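Local coordinates for amidohydrolase 3 domain-containing protein (Pyrococcus horikoshii, PDB 3IGH) that probably hydrolyses carbon-nitrogen bonds other than peptide bonds, as a metal-dependent enzyme of the amidohydrolase family, at residues 322-327 against 335-340; 356-361 against 387-392. All coordinates share one frame; numbering follows the deposited sequence.

Interaction 1 of 2, residues 322-327 against 335-340. With SO4 (sulfate ion), chain B.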
ATOM      1  N   ASP A 322       0.623  14.524 -30.758  1.00 34.53           N
ATOM      2  CA  ASP A 322       1.772  13.925 -31.463  1.00 37.71           C
ATOM      3  C   ASP A 322       2.913  13.658 -30.486  1.00 26.85           C
ATOM      4  O   ASP A 322       3.489  12.572 -30.491  1.00 34.66           O
ATOM      5  CB  ASP A 322       2.291  14.827 -32.596  1.00 35.32           C
ATOM      6  CG  ASP A 322       1.365  14.880 -33.801  1.00 45.25           C
ATOM      7  OD1 ASP A 322       0.743  13.857 -34.142  1.00 44.60           O
ATOM      8  OD2 ASP A 322       1.283  15.959 -34.433  1.00 48.06           O
ATOM      9  N   VAL A 323       3.217  14.656 -29.657  1.00 30.82           N
ATOM     10  CA  VAL A 323       4.265  14.579 -28.647  1.00 32.47           C
ATOM     11  C   VAL A 323       3.966  13.462 -27.640  1.00 36.57           C
ATOM     12  O   VAL A 323       4.836  12.641 -27.354  1.00 30.73           O
ATOM     13  CB  VAL A 323       4.458  15.941 -27.926  1.00 35.57           C
ATOM     14  CG1 VAL A 323       5.442  15.831 -26.756  1.00 29.92           C
ATOM     15  CG2 VAL A 323       4.918  17.010 -28.914  1.00 38.26           C
ATOM     16  N   ALA A 324       2.733  13.420 -27.131  1.00 30.54           N
ATOM     17  CA  ALA A 324       2.319  12.366 -26.193  1.00 29.32           C
ATOM     18  C   ALA A 324       2.425  10.992 -26.824  1.00 26.40           C
ATOM     19  O   ALA A 324       2.929  10.050 -26.192  1.00 29.62           O
ATOM     20  CB  ALA A 324       0.887  12.605 -25.675  1.00 28.59           C
ATOM     21  N   LEU A 325       1.975  10.874 -28.073  1.00 30.01           N
ATOM     22  CA  LEU A 325       2.037   9.594 -28.765  1.00 31.02           C
ATOM     23  C   LEU A 325       3.497   9.174 -29.047  1.00 33.18           C
ATOM     24  O   LEU A 325       3.814   7.988 -28.979  1.00 31.48           O
ATOM     25  CB  LEU A 325       1.182   9.603 -30.043  1.00 26.52           C
ATOM     26  CG  LEU A 325      -0.348   9.734 -29.871  1.00 31.60           C
ATOM     27  CD1 LEU A 325      -1.044   9.908 -31.212  1.00 33.12           C
ATOM     28  CD2 LEU A 325      -0.948   8.552 -29.128  1.00 36.24           C
ATOM     29  N   ASP A 326       4.369  10.152 -29.305  1.00 31.82           N
ATOM     30  CA  ASP A 326       5.815   9.910 -29.472  1.00 32.49           C
ATOM     31  C   ASP A 326       6.427   9.295 -28.209  1.00 36.23           C
ATOM     32  O   ASP A 326       7.219   8.351 -28.294  1.00 33.41           O
ATOM     33  CB  ASP A 326       6.561  11.208 -29.821  1.00 30.98           C
ATOM     34  CG  ASP A 326       6.386  11.632 -31.281  1.00 33.64           C
ATOM     35  OD1 ASP A 326       5.810  10.873 -32.079  1.00 33.79           O
ATOM     36  OD2 ASP A 326       6.828  12.747 -31.627  1.00 38.53           O
ATOM     37  N   VAL A 327       6.031   9.816 -27.043  1.00 33.48           N
ATOM     38  CA  VAL A 327       6.506   9.318 -25.749  1.00 30.68           C
ATOM     39  C   VAL A 327       6.095   7.858 -25.553  1.00 31.40           C
ATOM     40  O   VAL A 327       6.932   7.006 -25.228  1.00 29.40           O
ATOM     41  CB  VAL A 327       6.016  10.216 -24.575  1.00 28.60           C
ATOM     42  CG1 VAL A 327       6.447   9.657 -23.226  1.00 25.17           C
ATOM     43  CG2 VAL A 327       6.570  11.622 -24.736  1.00 26.51           C
ATOM     44  N   GLY A 335       0.138   3.939 -22.610  1.00 29.20           N
ATOM     45  CA  GLY A 335      -0.294   4.786 -21.507  1.00 28.41           C
ATOM     46  C   GLY A 335      -1.676   5.380 -21.701  1.00 32.31           C
ATOM     47  O   GLY A 335      -2.453   4.937 -22.551  1.00 30.85           O
ATOM     48  N   ARG A 336      -1.993   6.381 -20.891  1.00 27.13           N
ATOM     49  CA  ARG A 336      -3.260   7.069 -21.037  1.00 22.86           C
ATOM     50  C   ARG A 336      -3.048   8.531 -21.407  1.00 25.96           C
ATOM     51  O   ARG A 336      -2.050   9.145 -21.014  1.00 28.99           O
ATOM     52  CB  ARG A 336      -4.172   6.884 -19.800  1.00 26.71           C
ATOM     53  CG  ARG A 336      -3.539   7.165 -18.464  1.00 28.61           C
ATOM     54  CD  ARG A 336      -4.529   6.973 -17.299  1.00 28.32           C
ATOM     55  NE  ARG A 336      -5.568   8.004 -17.263  1.00 30.40           N
ATOM     56  CZ  ARG A 336      -6.537   8.067 -16.352  1.00 30.77           C
ATOM     57  NH1 ARG A 336      -6.615   7.168 -15.377  1.00 25.63           N
ATOM     58  NH2 ARG A 336      -7.432   9.043 -16.419  1.00 29.53           N
ATOM     59  N   ILE A 337      -3.967   9.052 -22.215  1.00 28.00           N
ATOM     60  CA  ILE A 337      -3.936  10.454 -22.592  0.50 30.78           C
ATOM     61  C   ILE A 337      -5.158  11.146 -21.996  1.00 28.30           C
ATOM     62  O   ILE A 337      -6.263  10.623 -22.051  1.00 28.04           O
ATOM     63  CB  ILE A 337      -3.830  10.632 -24.125  0.50 31.53           C
ATOM     64  CG1 ILE A 337      -2.402  10.321 -24.577  0.50 33.97           C
ATOM     65  CG2 ILE A 337      -4.197  12.057 -24.563  0.50 31.56           C
ATOM     66  CD1 ILE A 337      -2.316   9.739 -25.967  0.50 27.45           C
ATOM     67  N   GLU A 338      -4.918  12.308 -21.391  1.00 30.56           N
ATOM     68  CA  GLU A 338      -5.960  13.109 -20.776  1.00 29.09           C
ATOM     69  C   GLU A 338      -6.386  14.212 -21.736  1.00 32.11           C
ATOM     70  O   GLU A 338      -5.530  14.865 -22.351  1.00 29.33           O
ATOM     71  CB  GLU A 338      -5.458  13.719 -19.467  1.00 29.81           C
ATOM     72  CG  GLU A 338      -4.757  12.722 -18.539  1.00 34.51           C
ATOM     73  CD  GLU A 338      -5.603  11.484 -18.260  1.00 42.66           C
ATOM     74  OE1 GLU A 338      -6.695  11.620 -17.674  1.00 33.71           O
ATOM     75  OE2 GLU A 338      -5.173  10.376 -18.638  1.00 39.99           O
ATOM     76  N   HIS A 339      -7.710  14.388 -21.838  1.00 30.74           N
ATOM     77  CA  HIS A 339      -8.406  15.368 -22.683  1.00 28.65           C
ATOM     78  C   HIS A 339      -8.590  14.912 -24.128  1.00 31.51           C
ATOM     79  O   HIS A 339      -9.726  14.675 -24.568  1.00 30.37           O
ATOM     80  CB  HIS A 339      -7.753  16.755 -22.636  1.00 29.60           C
ATOM     81  CG  HIS A 339      -7.778  17.396 -21.285  1.00 35.43           C
ATOM     82  ND1 HIS A 339      -8.688  18.373 -20.943  1.00 43.29           N
ATOM     83  CD2 HIS A 339      -6.986  17.222 -20.199  1.00 38.86           C
ATOM     84  CE1 HIS A 339      -8.468  18.758 -19.697  1.00 46.25           C
ATOM     85  NE2 HIS A 339      -7.443  18.072 -19.223  1.00 37.47           N
ATOM     86  N   ALA A 340      -7.475  14.804 -24.855  1.00 24.91           N
ATOM     87  CA  ALA A 340      -7.470  14.468 -26.290  1.00 26.63           C
ATOM     88  C   ALA A 340      -8.474  15.339 -27.058  1.00 28.57           C
ATOM     89  O   ALA A 340      -9.288  14.843 -27.842  1.00 30.05           O
ATOM     90  CB  ALA A 340      -7.741  12.971 -26.505  1.00 29.02           C
TER
HETATM   91  S   SO4 B   1      -5.460  18.846 -16.271  1.00 55.65           S
HETATM   92  O1  SO4 B   1      -5.633  18.267 -14.954  1.00 45.31           O
HETATM   93  O2  SO4 B   1      -6.748  19.321 -16.752  1.00 62.11           O
HETATM   94  O3  SO4 B   1      -4.561  19.988 -16.176  1.00 61.71           O
HETATM   95  O4  SO4 B   1      -4.946  17.821 -17.187  1.00 50.26           O

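Interaction 2 of 2, residues 356-361 against 387-392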
ATOM      1  N   VAL A 356      -3.427   3.124 -26.778  1.00 32.57           N
ATOM      2  CA  VAL A 356      -3.501   4.044 -25.641  1.00 35.68           C
ATOM      3  C   VAL A 356      -4.924   4.095 -25.073  1.00 31.71           C
ATOM      4  O   VAL A 356      -5.898   3.776 -25.772  1.00 32.88           O
ATOM      5  CB  VAL A 356      -2.977   5.474 -25.968  1.00 36.39           C
ATOM      6  CG1 VAL A 356      -1.498   5.438 -26.361  1.00 31.51           C
ATOM      7  CG2 VAL A 356      -3.811   6.139 -27.054  1.00 39.62           C
ATOM      8  N   ARG A 357      -5.014   4.447 -23.793  1.00 29.54           N
ATOM      9  CA  ARG A 357      -6.284   4.678 -23.109  1.00 30.79           C
ATOM     10  C   ARG A 357      -6.584   6.174 -23.127  1.00 32.85           C
ATOM     11  O   ARG A 357      -5.670   6.981 -23.086  1.00 32.06           O
ATOM     12  CB  ARG A 357      -6.200   4.168 -21.666  1.00 26.97           C
ATOM     13  CG  ARG A 357      -6.285   2.655 -21.571  1.00 31.20           C
ATOM     14  CD  ARG A 357      -5.643   2.124 -20.297  1.00 31.22           C
ATOM     15  NE  ARG A 357      -4.183   2.214 -20.288  1.00 29.28           N
ATOM     16  CZ  ARG A 357      -3.473   2.824 -19.337  1.00 29.00           C
ATOM     17  NH1 ARG A 357      -4.089   3.406 -18.321  1.00 25.28           N
ATOM     18  NH2 ARG A 357      -2.147   2.835 -19.387  1.00 26.23           N
ATOM     19  N   LEU A 358      -7.862   6.542 -23.216  1.00 33.29           N
ATOM     20  CA  LEU A 358      -8.240   7.957 -23.280  1.00 32.10           C
ATOM     21  C   LEU A 358      -9.238   8.332 -22.188  1.00 32.03           C
ATOM     22  O   LEU A 358     -10.262   7.677 -22.023  1.00 34.63           O
ATOM     23  CB  LEU A 358      -8.833   8.311 -24.655  1.00 37.43           C
ATOM     24  CG  LEU A 358      -8.067   7.991 -25.951  1.00 33.56           C
ATOM     25  CD1 LEU A 358      -8.933   8.281 -27.170  1.00 32.48           C
ATOM     26  CD2 LEU A 358      -6.761   8.772 -26.044  1.00 31.44           C
ATOM     27  N   SER A 359      -8.934   9.401 -21.455  1.00 32.27           N
ATOM     28  CA  SER A 359      -9.880   9.972 -20.506  1.00 32.20           C
ATOM     29  C   SER A 359     -10.344  11.326 -21.032  1.00 28.40           C
ATOM     30  O   SER A 359      -9.548  12.248 -21.191  1.00 30.32           O
ATOM     31  CB  SER A 359      -9.230  10.111 -19.130  1.00 31.48           C
ATOM     32  OG  SER A 359     -10.082  10.753 -18.216  1.00 39.09           O
ATOM     33  N   VAL A 360     -11.638  11.433 -21.317  1.00 27.50           N
ATOM     34  CA  VAL A 360     -12.184  12.650 -21.916  1.00 29.69           C
ATOM     35  C   VAL A 360     -13.207  13.301 -20.994  1.00 31.20           C
ATOM     36  O   VAL A 360     -13.734  12.657 -20.086  1.00 29.46           O
ATOM     37  CB  VAL A 360     -12.825  12.380 -23.307  1.00 33.09           C
ATOM     38  CG1 VAL A 360     -11.770  11.910 -24.315  1.00 30.72           C
ATOM     39  CG2 VAL A 360     -13.983  11.395 -23.221  1.00 26.91           C
ATOM     40  N   GLN A 361     -13.491  14.577 -21.240  1.00 27.55           N
ATOM     41  CA  GLN A 361     -14.368  15.346 -20.359  1.00 29.07           C
ATOM     42  C   GLN A 361     -15.498  16.002 -21.161  1.00 30.45           C
ATOM     43  O   GLN A 361     -15.375  17.157 -21.566  1.00 27.80           O
ATOM     44  CB  GLN A 361     -13.566  16.414 -19.604  1.00 30.85           C
ATOM     45  CG  GLN A 361     -12.484  15.901 -18.637  1.00 33.16           C
ATOM     46  CD  GLN A 361     -11.220  15.462 -19.351  1.00 34.03           C
ATOM     47  OE1 GLN A 361     -10.805  16.078 -20.332  1.00 38.14           O
ATOM     48  NE2 GLN A 361     -10.618  14.373 -18.879  1.00 41.00           N
ATOM     49  N   LYS A 387     -17.291   9.812 -30.446  1.00 38.51           N
ATOM     50  CA  LYS A 387     -17.747   8.654 -31.199  1.00 43.11           C
ATOM     51  C   LYS A 387     -16.604   8.033 -32.006  1.00 37.26           C
ATOM     52  O   LYS A 387     -16.407   6.822 -31.948  1.00 35.71           O
ATOM     53  CB  LYS A 387     -18.951   8.994 -32.091  1.00 42.36           C
ATOM     54  CG  LYS A 387     -19.623   7.746 -32.683  1.00 52.78           C
ATOM     55  CD  LYS A 387     -20.880   8.075 -33.479  1.00 59.47           C
ATOM     56  CE  LYS A 387     -21.703   6.816 -33.747  1.00 72.55           C
ATOM     57  NZ  LYS A 387     -22.956   7.105 -34.505  1.00 77.46           N
ATOM     58  N   ASP A 388     -15.838   8.869 -32.712  1.00 35.18           N
ATOM     59  CA  ASP A 388     -14.628   8.415 -33.414  1.00 36.65           C
ATOM     60  C   ASP A 388     -13.585   7.780 -32.485  1.00 44.46           C
ATOM     61  O   ASP A 388     -13.000   6.755 -32.822  1.00 36.48           O
ATOM     62  CB  ASP A 388     -13.972   9.567 -34.187  1.00 36.27           C
ATOM     63  CG  ASP A 388     -14.866  10.123 -35.279  1.00 47.42           C
ATOM     64  OD1 ASP A 388     -15.753   9.382 -35.752  1.00 44.19           O
ATOM     65  OD2 ASP A 388     -14.682  11.303 -35.657  1.00 45.10           O
ATOM     66  N   LEU A 389     -13.347   8.397 -31.328  1.00 37.65           N
ATOM     67  CA  LEU A 389     -12.329   7.912 -30.386  1.00 36.57           C
ATOM     68  C   LEU A 389     -12.699   6.572 -29.732  1.00 34.45           C
ATOM     69  O   LEU A 389     -11.827   5.714 -29.521  1.00 37.41           O
ATOM     70  CB  LEU A 389     -12.041   8.974 -29.316  1.00 32.88           C
ATOM     71  CG  LEU A 389     -11.425  10.285 -29.823  1.00 31.23           C
ATOM     72  CD1 LEU A 389     -11.423  11.376 -28.749  1.00 33.84           C
ATOM     73  CD2 LEU A 389     -10.009  10.058 -30.373  1.00 35.80           C
ATOM     74  N   MET A 390     -13.993   6.392 -29.445  1.00 37.94           N
ATOM     75  CA  MET A 390     -14.515   5.172 -28.824  0.50 39.71           C
ATOM     76  C   MET A 390     -14.263   3.957 -29.727  1.00 42.02           C
ATOM     77  O   MET A 390     -14.129   2.825 -29.251  1.00 42.79           O
ATOM     78  CB  MET A 390     -16.017   5.336 -28.558  0.50 42.47           C
ATOM     79  CG  MET A 390     -16.541   4.717 -27.264  0.50 49.40           C
ATOM     80  SD  MET A 390     -18.224   5.274 -26.865  0.50 37.90           S
ATOM     81  CE  MET A 390     -19.064   4.899 -28.408  0.50 35.13           C
ATOM     82  N   LYS A 391     -14.197   4.208 -31.033  1.00 42.83           N
ATOM     83  CA  LYS A 391     -13.930   3.177 -32.032  1.00 47.09           C
ATOM     84  C   LYS A 391     -12.474   2.699 -32.010  1.00 48.88           C
ATOM     85  O   LYS A 391     -12.193   1.552 -32.350  1.00 51.94           O
ATOM     86  CB  LYS A 391     -14.275   3.713 -33.425  1.00 45.72           C
ATOM     87  CG  LYS A 391     -14.748   2.666 -34.421  1.00 69.51           C
ATOM     88  CD  LYS A 391     -15.684   3.283 -35.462  1.00 84.41           C
ATOM     89  CE  LYS A 391     -17.086   3.502 -34.892  1.00 93.22           C
ATOM     90  NZ  LYS A 391     -17.916   4.410 -35.731  1.00 87.45           N
ATOM     91  N   VAL A 392     -11.555   3.576 -31.612  1.00 40.18           N
ATOM     92  CA  VAL A 392     -10.122   3.259 -31.670  1.00 39.23           C
ATOM     93  C   VAL A 392      -9.447   3.040 -30.304  1.00 42.00           C
ATOM     94  O   VAL A 392      -8.327   2.537 -30.246  1.00 37.75           O
ATOM     95  CB  VAL A 392      -9.315   4.275 -32.538  1.00 39.41           C
ATOM     96  CG1 VAL A 392      -9.781   4.225 -34.002  1.00 41.69           C
ATOM     97  CG2 VAL A 392      -9.400   5.697 -31.977  1.00 34.56           C
TER

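Interaction 1 of 2, residues 322-327 against 335-340
Ile337, which packs on Ala324 and Leu325, leads into a classic gamma turn: His339 takes phi 83° and psi -68°, and a weak 3.2 Å bond from Ala340 N to Glu338 O closes it. Toward the helix the touching groups are all apolar. In one of the two modelled Ile337 conformers, CG1 is anti to the carbonyl carbon (chi1 -75°), which carries CD1 to 3.6 Å from CD2 of Leu325, crossing at about a right angle, while CG1 lies 4.2 Å from CB of Ala324. Alanine suits the helix's direct approach to the strand. Inside the barrel, Arg336 grips Glu338 side-on in a salt bridge, NE to OE2 at 2.8 Å and NH2 to OE1 at 3.0 Å; OE1 is also hydrogen-bonded to His67 ND1. At the centre of the turn, His339 gives a hydrogen bond from NE2 to sulfate O2 (2.9 Å), which lies in the ring plane. With an alanine here, that oxygen would probably lose its N-H donor and a gap open beside His314 and Phe364. Lys262, His67 and His314 also bind the sulfate, consistent with an active-site position. Helix 318-331, the crossover between strands 310-315 and 336-337, lies outside the latter, with Val323 and Val327 against helix 294-305.

Interaction 2 of 2, residues 356-361 against 387-392
Helix 386-392 and strand 357-360 run in nearly opposite directions, and their backbones come nearest at Leu358 and Leu389, with CA atoms 8.2 Å apart. No hydrogen bond spans that separation, so the two elements meet purely through apolar side chains. Leu358 and Leu389 both point across the gap and cross at about a right angle. The touching is done by one methyl of Leu358: its CD1 sits against the flank of Leu389, 3.8 Å from CB and equally 3.8 Å from CD2. Leu389 divides its branches between two strand residues. While CD2 meets Leu358, its CD1 reaches a looser 4.5 Å from CG1 of Val360, two residues farther along and on the same strand face. With CG of Leu389 anti to its carbonyl carbon (chi1 -64°), the forked end extends over both. A branched leucine suits this place because it can serve two partners, and the compact beta-branched valine fits an extended strand. Arg357 and Ser359 occupy the other face, where polar groups have partners: Arg357 NH2 forms a salt bridge with Asp310, and Ser359 OG bonds to the hydroxyls of Ser66 and Ser398. Leu389 also packs on Leu348 of helix 345-354, and Leu358 touches Ile337 of strand 336-337. On the other flank, Leu395 and Phe397 of strand 395-397 complete this apolar layer between barrel strands and outer helices.

Interaction 1 precedes interaction 2 along the chain, and their centres lie about 12 Å apart. Helix 345-354 follows the first and leads into the second, and strands 336-337 and 357-360 are parallel neighbours in the barrel. Two probable backbone hydrogen bonds join them, Ile337 N to Arg357 O at 2.8 Å and Gly335 O to Arg357 N at 2.9 Å. The two contacts set outer helices on neighbouring strands of the same TIM-type barrel, as in other amidohydrolases. The apolar side chains face the helices, whereas the polar residues of both strands line the interior, leading at the strand ends to the sulfate-binding pocket.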